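Long-range contact in beta-L-arabinobiosidase (Bacteroides thetaiotaomicron, PDB 5MQR), which is probably a glycoside hydrolase, with arabinobiosidase and possibly sialidase activity, that helps a gut bacterium break down complex plant pectin: residues R819-K831 / A886-D898. Sequence-based numbering, arbitrary orientation.
Sequences RPTINSYMYGNAK and AIGYIPWYFNLPD
A knob-into-hole contact places Ile890 among Pro820, Thr821, Ser824 and Tyr825, where the first turns of helix 820-839 meet the short, weakly bonded helical turn at about 890-893. The two branches of Ile890 divide the hole: CG2 lies 3.6 Å from Ser824 CB and also meets Tyr825 CE1, while CD1 reaches Thr821 CG2. One turn earlier, Ile887 crosses Pro820 at about a right angle, and its CD1 lies over one face of the Arg819 guanidinium, which forms a salt bridge with Asp803. Ser824 OG stands beside Pro891 N, which has no hydrogen to offer; the hydroxyl instead donates to Pro820 O (2.8 Å), in the carbonyl plane. Both segments belong to the MGH1-like glycoside hydrolase domain, whose helices are consistent with the (alpha/alpha)6 toroid of six-hairpin glycosidases, and helix 948-964 also packs against Ile890. Further along, Phe894 packs against Gly828, whose CA lies 3.6 Å from Phe894 CD1, so close that a beta carbon there would clash. Ser824 O sits over one face of that phenylalanine ring, toward its rim, and Tyr893 CD1 over the opposite one. Phe894 CE2 in turn meets the edge of the Tyr825 ring. A Schellman motif with Asn895 at C-prime then turns the chain, presenting Leu896 to Tyr827. With Tyr827 CG anti to the backbone N (chi1 170°), the ring turns one face to Leu896, whose CG stands over its centre in a CH-pi contact, 3.9 Å from the centroid and 12° off the normal. At the phenol end, one water is 2.7 Å from Tyr827 OH and donates to Asn895 O. A leucine in place of Tyr827 would probably leave this water without its hydroxyl partner and Leu896 without a flat face to cover. Lys831 NZ adds weak bonds to the same water and to Phe894 O.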
ATOM      1  N   ARG A 819     -37.049  -0.645 -33.181  1.00 33.21           N
ATOM      2  CA  ARG A 819     -36.619  -1.161 -31.888  1.00 32.27           C
ATOM      3  C   ARG A 819     -35.580  -0.225 -31.238  1.00 32.20           C
ATOM      4  O   ARG A 819     -34.742   0.339 -31.957  1.00 32.24           O
ATOM      5  CB  ARG A 819     -36.054  -2.559 -32.083  1.00 31.55           C
ATOM      6  CG  ARG A 819     -37.117  -3.588 -32.427  1.00 31.98           C
ATOM      7  CD  ARG A 819     -36.515  -4.890 -32.944  1.00 31.67           C
ATOM      8  NE  ARG A 819     -35.637  -5.519 -31.963  1.00 31.24           N
ATOM      9  CZ  ARG A 819     -36.009  -6.281 -30.926  1.00 30.80           C
ATOM     10  NH1 ARG A 819     -37.285  -6.552 -30.678  1.00 31.02           N
ATOM     11  NH2 ARG A 819     -35.069  -6.795 -30.126  1.00 30.33           N
ATOM     12  N   PRO A 820     -35.626  -0.044 -29.890  1.00 31.81           N
ATOM     13  CA  PRO A 820     -34.625   0.856 -29.278  1.00 31.92           C
ATOM     14  C   PRO A 820     -33.209   0.317 -29.274  1.00 30.88           C
ATOM     15  O   PRO A 820     -32.309   1.063 -28.919  1.00 31.08           O
ATOM     16  CB  PRO A 820     -35.129   1.045 -27.840  1.00 31.88           C
ATOM     17  CG  PRO A 820     -35.987  -0.137 -27.592  1.00 32.06           C
ATOM     18  CD  PRO A 820     -36.664  -0.395 -28.912  1.00 32.12           C
ATOM     19  N   THR A 821     -33.023  -0.957 -29.640  1.00 30.13           N
ATOM     20  CA  THR A 821     -31.707  -1.499 -29.969  1.00 29.12           C
ATOM     21  C   THR A 821     -31.004  -0.684 -31.054  1.00 29.13           C
ATOM     22  O   THR A 821     -30.093   0.107 -30.757  1.00 28.84           O
ATOM     23  CB  THR A 821     -31.794  -2.948 -30.470  1.00 29.17           C
ATOM     24  OG1 THR A 821     -32.828  -3.039 -31.465  1.00 29.39           O
ATOM     25  CG2 THR A 821     -32.077  -3.909 -29.317  1.00 28.91           C
ATOM     26  N   ILE A 822     -31.432  -0.870 -32.303  1.00 29.05           N
ATOM     27  CA  ILE A 822     -30.704  -0.309 -33.452  1.00 28.70           C
ATOM     28  C   ILE A 822     -30.726   1.224 -33.448  1.00 28.69           C
ATOM     29  O   ILE A 822     -29.744   1.846 -33.823  1.00 28.58           O
ATOM     30  CB  ILE A 822     -31.157  -0.894 -34.817  1.00 28.86           C
ATOM     31  CG1 ILE A 822     -30.315  -0.296 -35.953  1.00 29.22           C
ATOM     32  CG2 ILE A 822     -32.627  -0.628 -35.083  1.00 29.66           C
ATOM     33  CD1 ILE A 822     -30.309  -1.098 -37.241  1.00 29.51           C
ATOM     34  N   ASN A 823     -31.815   1.828 -32.983  1.00 28.79           N
ATOM     35  CA  ASN A 823     -31.875   3.294 -32.872  1.00 29.28           C
ATOM     36  C   ASN A 823     -30.867   3.889 -31.876  1.00 28.95           C
ATOM     37  O   ASN A 823     -30.254   4.906 -32.180  1.00 29.70           O
ATOM     38  CB  ASN A 823     -33.293   3.780 -32.591  1.00 29.69           C
ATOM     39  CG  ASN A 823     -34.177   3.655 -33.812  1.00 30.33           C
ATOM     40  OD1 ASN A 823     -34.006   4.417 -34.772  1.00 30.79           O
ATOM     41  ND2 ASN A 823     -35.082   2.654 -33.821  1.00 29.98           N
ATOM     42  N   SER A 824     -30.689   3.260 -30.718  1.00 27.74           N
ATOM     43  CA  SER A 824     -29.720   3.736 -29.755  1.00 27.31           C
ATOM     44  C   SER A 824     -28.306   3.478 -30.273  1.00 26.85           C
ATOM     45  O   SER A 824     -27.412   4.298 -30.081  1.00 26.15           O
ATOM     46  CB  SER A 824     -29.916   3.034 -28.412  1.00 26.79           C
ATOM     47  OG  SER A 824     -31.169   3.346 -27.849  1.00 27.20           O
ATOM     48  N   TYR A 825     -28.113   2.317 -30.901  1.00 26.57           N
ATOM     49  CA  TYR A 825     -26.817   1.954 -31.433  1.00 26.66           C
ATOM     50  C   TYR A 825     -26.360   2.990 -32.473  1.00 26.99           C
ATOM     51  O   TYR A 825     -25.204   3.415 -32.479  1.00 26.60           O
ATOM     52  CB  TYR A 825     -26.816   0.573 -32.112  1.00 26.53           C
ATOM     53  CG  TYR A 825     -27.182  -0.655 -31.303  1.00 25.81           C
ATOM     54  CD1 TYR A 825     -27.225  -0.658 -29.906  1.00 25.48           C
ATOM     55  CD2 TYR A 825     -27.439  -1.841 -31.961  1.00 25.90           C
ATOM     56  CE1 TYR A 825     -27.557  -1.803 -29.201  1.00 24.64           C
ATOM     57  CE2 TYR A 825     -27.757  -2.993 -31.273  1.00 25.54           C
ATOM     58  CZ  TYR A 825     -27.832  -2.973 -29.897  1.00 24.92           C
ATOM     59  OH  TYR A 825     -28.162  -4.146 -29.256  1.00 24.29           O
HETATM   60  N   MSE A 826     -27.271   3.382 -33.348  1.00 27.95           N
HETATM   61  CA  MSE A 826     -26.945   4.323 -34.416  1.00 28.68           C
HETATM   62  C   MSE A 826     -26.751   5.686 -33.814  1.00 28.66           C
HETATM   63  O   MSE A 826     -25.823   6.395 -34.226  1.00 28.30           O
HETATM   64  CB  MSE A 826     -27.966   4.300 -35.532  1.00 29.88           C
HETATM   65  CG  MSE A 826     -27.992   2.923 -36.225  1.00 30.27           C
HETATM   66 SE   MSE A 826     -26.299   2.429 -37.081  1.00 30.60          SE
HETATM   67  CE  MSE A 826     -26.295   3.700 -38.573  1.00 31.54           C
ATOM     68  N   TYR A 827     -27.566   6.049 -32.812  1.00 28.08           N
ATOM     69  CA  TYR A 827     -27.294   7.266 -32.036  1.00 28.15           C
ATOM     70  C   TYR A 827     -25.843   7.265 -31.528  1.00 28.05           C
ATOM     71  O   TYR A 827     -25.087   8.219 -31.759  1.00 28.38           O
ATOM     72  CB  TYR A 827     -28.255   7.431 -30.848  1.00 27.56           C
ATOM     73  CG  TYR A 827     -27.815   8.530 -29.932  1.00 27.14           C
ATOM     74  CD1 TYR A 827     -28.055   9.866 -30.248  1.00 27.69           C
ATOM     75  CD2 TYR A 827     -27.107   8.250 -28.767  1.00 26.35           C
ATOM     76  CE1 TYR A 827     -27.622  10.897 -29.419  1.00 27.67           C
ATOM     77  CE2 TYR A 827     -26.674   9.273 -27.932  1.00 26.59           C
ATOM     78  CZ  TYR A 827     -26.931  10.590 -28.258  1.00 27.30           C
ATOM     79  OH  TYR A 827     -26.490  11.582 -27.424  1.00 27.83           O
ATOM     80  N   GLY A 828     -25.479   6.190 -30.828  1.00 27.58           N
ATOM     81  CA  GLY A 828     -24.136   5.994 -30.298  1.00 27.08           C
ATOM     82  C   GLY A 828     -23.037   6.070 -31.346  1.00 27.56           C
ATOM     83  O   GLY A 828     -22.001   6.714 -31.112  1.00 27.77           O
ATOM     84  N   ASN A 829     -23.263   5.436 -32.501  1.00 27.58           N
ATOM     85  CA  ASN A 829     -22.261   5.429 -33.582  1.00 27.87           C
ATOM     86  C   ASN A 829     -22.083   6.809 -34.171  1.00 28.21           C
ATOM     87  O   ASN A 829     -20.958   7.255 -34.401  1.00 27.76           O
ATOM     88  CB  ASN A 829     -22.637   4.467 -34.704  1.00 28.16           C
ATOM     89  CG  ASN A 829     -22.587   3.020 -34.285  1.00 27.56           C
ATOM     90  OD1 ASN A 829     -21.807   2.629 -33.414  1.00 26.74           O
ATOM     91  ND2 ASN A 829     -23.418   2.207 -34.923  1.00 27.85           N
ATOM     92  N   ALA A 830     -23.206   7.476 -34.387  1.00 28.85           N
ATOM     93  CA  ALA A 830     -23.223   8.863 -34.851  1.00 29.78           C
ATOM     94  C   ALA A 830     -22.489   9.775 -33.881  1.00 30.05           C
ATOM     95  O   ALA A 830     -21.632  10.543 -34.290  1.00 30.21           O
ATOM     96  CB  ALA A 830     -24.650   9.339 -35.061  1.00 30.04           C
ATOM     97  N   LYS A 831     -22.797   9.668 -32.595  1.00 30.37           N
ATOM     98  CA  LYS A 831     -22.160  10.518 -31.597  1.00 30.88           C
ATOM     99  C   LYS A 831     -20.648  10.273 -31.593  1.00 29.96           C
ATOM    100  O   LYS A 831     -19.865  11.214 -31.540  1.00 30.32           O
ATOM    101  CB  LYS A 831     -22.710  10.241 -30.197  1.00 32.06           C
ATOM    102  CG  LYS A 831     -22.814  11.475 -29.314  1.00 34.42           C
ATOM    103  CD  LYS A 831     -22.479  11.240 -27.846  1.00 35.56           C
ATOM    104  CE  LYS A 831     -23.167  10.024 -27.213  1.00 36.29           C
ATOM    105  NZ  LYS A 831     -22.570   9.804 -25.857  1.00 36.45           N
ATOM    106  N   ALA A 886     -35.745  -5.437 -21.719  1.00 25.82           N
ATOM    107  CA  ALA A 886     -34.405  -4.986 -21.338  1.00 25.55           C
ATOM    108  C   ALA A 886     -33.840  -4.012 -22.372  1.00 25.57           C
ATOM    109  O   ALA A 886     -33.051  -3.120 -22.006  1.00 24.58           O
ATOM    110  CB  ALA A 886     -33.457  -6.169 -21.166  1.00 24.88           C
ATOM    111  N   ILE A 887     -34.252  -4.183 -23.644  1.00 25.90           N
ATOM    112  CA  ILE A 887     -33.788  -3.300 -24.707  1.00 26.45           C
ATOM    113  C   ILE A 887     -34.176  -1.845 -24.461  1.00 26.53           C
ATOM    114  O   ILE A 887     -33.531  -0.965 -24.976  1.00 26.68           O
ATOM    115  CB  ILE A 887     -34.211  -3.727 -26.136  1.00 27.05           C
ATOM    116  CG1 ILE A 887     -35.736  -3.755 -26.309  1.00 27.70           C
ATOM    117  CG2 ILE A 887     -33.578  -5.062 -26.486  1.00 26.87           C
ATOM    118  CD1 ILE A 887     -36.186  -3.832 -27.770  1.00 28.16           C
ATOM    119  N   GLY A 888     -35.209  -1.602 -23.662  1.00 26.83           N
ATOM    120  CA  GLY A 888     -35.599  -0.240 -23.286  1.00 27.11           C
ATOM    121  C   GLY A 888     -34.596   0.531 -22.431  1.00 26.58           C
ATOM    122  O   GLY A 888     -34.752   1.750 -22.250  1.00 26.94           O
ATOM    123  N   TYR A 889     -33.601  -0.169 -21.871  1.00 25.27           N
ATOM    124  CA  TYR A 889     -32.526   0.484 -21.152  1.00 24.54           C
ATOM    125  C   TYR A 889     -31.342   0.859 -22.036  1.00 24.04           C
ATOM    126  O   TYR A 889     -30.532   1.661 -21.615  1.00 23.78           O
ATOM    127  CB  TYR A 889     -32.059  -0.359 -19.965  1.00 24.09           C
ATOM    128  CG  TYR A 889     -33.091  -0.481 -18.853  1.00 24.30           C
ATOM    129  CD1 TYR A 889     -33.624   0.649 -18.216  1.00 24.66           C
ATOM    130  CD2 TYR A 889     -33.523  -1.735 -18.426  1.00 24.17           C
ATOM    131  CE1 TYR A 889     -34.576   0.510 -17.206  1.00 24.97           C
ATOM    132  CE2 TYR A 889     -34.464  -1.878 -17.423  1.00 24.28           C
ATOM    133  CZ  TYR A 889     -34.996  -0.769 -16.824  1.00 24.67           C
ATOM    134  OH  TYR A 889     -35.923  -0.975 -15.833  1.00 25.02           O
ATOM    135  N   ILE A 890     -31.288   0.363 -23.273  1.00 24.18           N
ATOM    136  CA  ILE A 890     -30.157   0.610 -24.185  1.00 23.74           C
ATOM    137  C   ILE A 890     -29.933   2.098 -24.493  1.00 24.36           C
ATOM    138  O   ILE A 890     -28.800   2.505 -24.610  1.00 23.86           O
ATOM    139  CB  ILE A 890     -30.262  -0.231 -25.471  1.00 23.77           C
ATOM    140  CG1 ILE A 890     -30.153  -1.725 -25.128  1.00 23.54           C
ATOM    141  CG2 ILE A 890     -29.134   0.058 -26.456  1.00 23.68           C
ATOM    142  CD1 ILE A 890     -30.446  -2.637 -26.312  1.00 23.81           C
ATOM    143  N   PRO A 891     -30.987   2.937 -24.549  1.00 25.04           N
ATOM    144  CA  PRO A 891     -30.668   4.358 -24.706  1.00 25.55           C
ATOM    145  C   PRO A 891     -29.599   4.892 -23.724  1.00 25.17           C
ATOM    146  O   PRO A 891     -28.739   5.686 -24.140  1.00 25.30           O
ATOM    147  CB  PRO A 891     -32.014   5.042 -24.482  1.00 26.31           C
ATOM    148  CG  PRO A 891     -33.007   4.022 -24.950  1.00 26.53           C
ATOM    149  CD  PRO A 891     -32.434   2.726 -24.434  1.00 25.71           C
ATOM    150  N   TRP A 892     -29.644   4.455 -22.461  1.00 24.30           N
ATOM    151  CA  TRP A 892     -28.646   4.864 -21.461  1.00 23.75           C
ATOM    152  C   TRP A 892     -27.247   4.243 -21.632  1.00 22.86           C
ATOM    153  O   TRP A 892     -26.278   4.771 -21.111  1.00 22.56           O
ATOM    154  CB  TRP A 892     -29.133   4.579 -20.043  1.00 23.38           C
ATOM    155  CG  TRP A 892     -30.171   5.518 -19.629  1.00 24.15           C
ATOM    156  CD1 TRP A 892     -29.990   6.787 -19.178  1.00 24.31           C
ATOM    157  CD2 TRP A 892     -31.572   5.295 -19.649  1.00 24.43           C
ATOM    158  NE1 TRP A 892     -31.182   7.357 -18.892  1.00 24.78           N
ATOM    159  CE2 TRP A 892     -32.179   6.464 -19.158  1.00 24.95           C
ATOM    160  CE3 TRP A 892     -32.376   4.201 -19.989  1.00 24.54           C
ATOM    161  CZ2 TRP A 892     -33.557   6.596 -19.025  1.00 25.58           C
ATOM    162  CZ3 TRP A 892     -33.764   4.328 -19.868  1.00 24.93           C
ATOM    163  CH2 TRP A 892     -34.335   5.524 -19.393  1.00 25.65           C
ATOM    164  N   TYR A 893     -27.142   3.140 -22.347  1.00 22.52           N
ATOM    165  CA  TYR A 893     -25.837   2.606 -22.771  1.00 22.18           C
ATOM    166  C   TYR A 893     -25.015   3.658 -23.532  1.00 22.25           C
ATOM    167  O   TYR A 893     -23.791   3.637 -23.486  1.00 21.29           O
ATOM    168  CB  TYR A 893     -26.039   1.352 -23.638  1.00 21.83           C
ATOM    169  CG  TYR A 893     -24.817   0.556 -23.934  1.00 21.04           C
ATOM    170  CD1 TYR A 893     -23.972   0.934 -24.945  1.00 21.14           C
ATOM    171  CD2 TYR A 893     -24.546  -0.627 -23.252  1.00 20.66           C
ATOM    172  CE1 TYR A 893     -22.827   0.214 -25.223  1.00 21.05           C
ATOM    173  CE2 TYR A 893     -23.422  -1.380 -23.540  1.00 20.35           C
ATOM    174  CZ  TYR A 893     -22.558  -0.953 -24.534  1.00 20.62           C
ATOM    175  OH  TYR A 893     -21.421  -1.669 -24.864  1.00 20.42           O
ATOM    176  N   PHE A 894     -25.694   4.573 -24.218  1.00 22.84           N
ATOM    177  CA  PHE A 894     -25.027   5.625 -24.975  1.00 23.18           C
ATOM    178  C   PHE A 894     -25.337   7.006 -24.442  1.00 23.68           C
ATOM    179  O   PHE A 894     -25.137   7.995 -25.138  1.00 23.96           O
ATOM    180  CB  PHE A 894     -25.415   5.517 -26.455  1.00 23.39           C
ATOM    181  CG  PHE A 894     -25.229   4.155 -27.017  1.00 23.00           C
ATOM    182  CD1 PHE A 894     -24.006   3.759 -27.523  1.00 22.87           C
ATOM    183  CD2 PHE A 894     -26.262   3.253 -27.012  1.00 23.09           C
ATOM    184  CE1 PHE A 894     -23.821   2.470 -28.022  1.00 22.64           C
ATOM    185  CE2 PHE A 894     -26.091   1.970 -27.512  1.00 22.85           C
ATOM    186  CZ  PHE A 894     -24.870   1.574 -28.025  1.00 22.53           C
ATOM    187  N   ASN A 895     -25.800   7.079 -23.201  1.00 24.17           N
ATOM    188  CA  ASN A 895     -26.220   8.349 -22.586  1.00 25.15           C
ATOM    189  C   ASN A 895     -27.155   9.176 -23.496  1.00 26.10           C
ATOM    190  O   ASN A 895     -27.040  10.395 -23.578  1.00 25.87           O
ATOM    191  CB  ASN A 895     -24.983   9.171 -22.174  1.00 25.28           C
ATOM    192  CG  ASN A 895     -24.104   8.433 -21.180  1.00 24.73           C
ATOM    193  OD1 ASN A 895     -24.468   8.260 -20.029  1.00 25.50           O
ATOM    194  ND2 ASN A 895     -22.962   7.984 -21.626  1.00 24.34           N
ATOM    195  N   LEU A 896     -28.074   8.490 -24.172  1.00 26.83           N
ATOM    196  CA  LEU A 896     -28.992   9.151 -25.094  1.00 28.24           C
ATOM    197  C   LEU A 896     -29.991  10.075 -24.392  1.00 29.38           C
ATOM    198  O   LEU A 896     -30.148  11.226 -24.806  1.00 30.20           O
ATOM    199  CB  LEU A 896     -29.712   8.116 -25.981  1.00 28.04           C
ATOM    200  CG  LEU A 896     -30.610   8.587 -27.126  1.00 28.55           C
ATOM    201  CD1 LEU A 896     -30.877   7.454 -28.111  1.00 28.46           C
ATOM    202  CD2 LEU A 896     -31.933   9.126 -26.613  1.00 29.42           C
ATOM    203  N   PRO A 897     -30.705   9.575 -23.361  1.00 30.32           N
ATOM    204  CA  PRO A 897     -31.794  10.438 -22.852  1.00 31.53           C
ATOM    205  C   PRO A 897     -31.298  11.694 -22.146  1.00 32.74           C
ATOM    206  O   PRO A 897     -30.172  11.729 -21.670  1.00 30.85           O
ATOM    207  CB  PRO A 897     -32.541   9.522 -21.870  1.00 31.00           C
ATOM    208  CG  PRO A 897     -32.190   8.128 -22.335  1.00 30.33           C
ATOM    209  CD  PRO A 897     -30.739   8.249 -22.712  1.00 29.57           C
ATOM    210  N   ASP A 898     -32.155  12.709 -22.149  1.00 35.37           N
ATOM    211  CA  ASP A 898     -32.030  13.894 -21.317  1.00 38.04           C
ATOM    212  C   ASP A 898     -32.065  13.588 -19.836  1.00 38.52           C
ATOM    213  O   ASP A 898     -32.522  12.522 -19.407  1.00 37.04           O
ATOM    214  CB  ASP A 898     -33.193  14.873 -21.606  1.00 40.63           C
ATOM    215  CG  ASP A 898     -33.032  15.573 -22.922  1.00 42.63           C
ATOM    216  OD1 ASP A 898     -31.884  15.991 -23.181  1.00 43.79           O
ATOM    217  OD2 ASP A 898     -34.026  15.706 -23.690  1.00 44.77           O
TER
HETATM  218  O   HOH W   1     -24.962  11.323 -25.166  1.00 39.58           O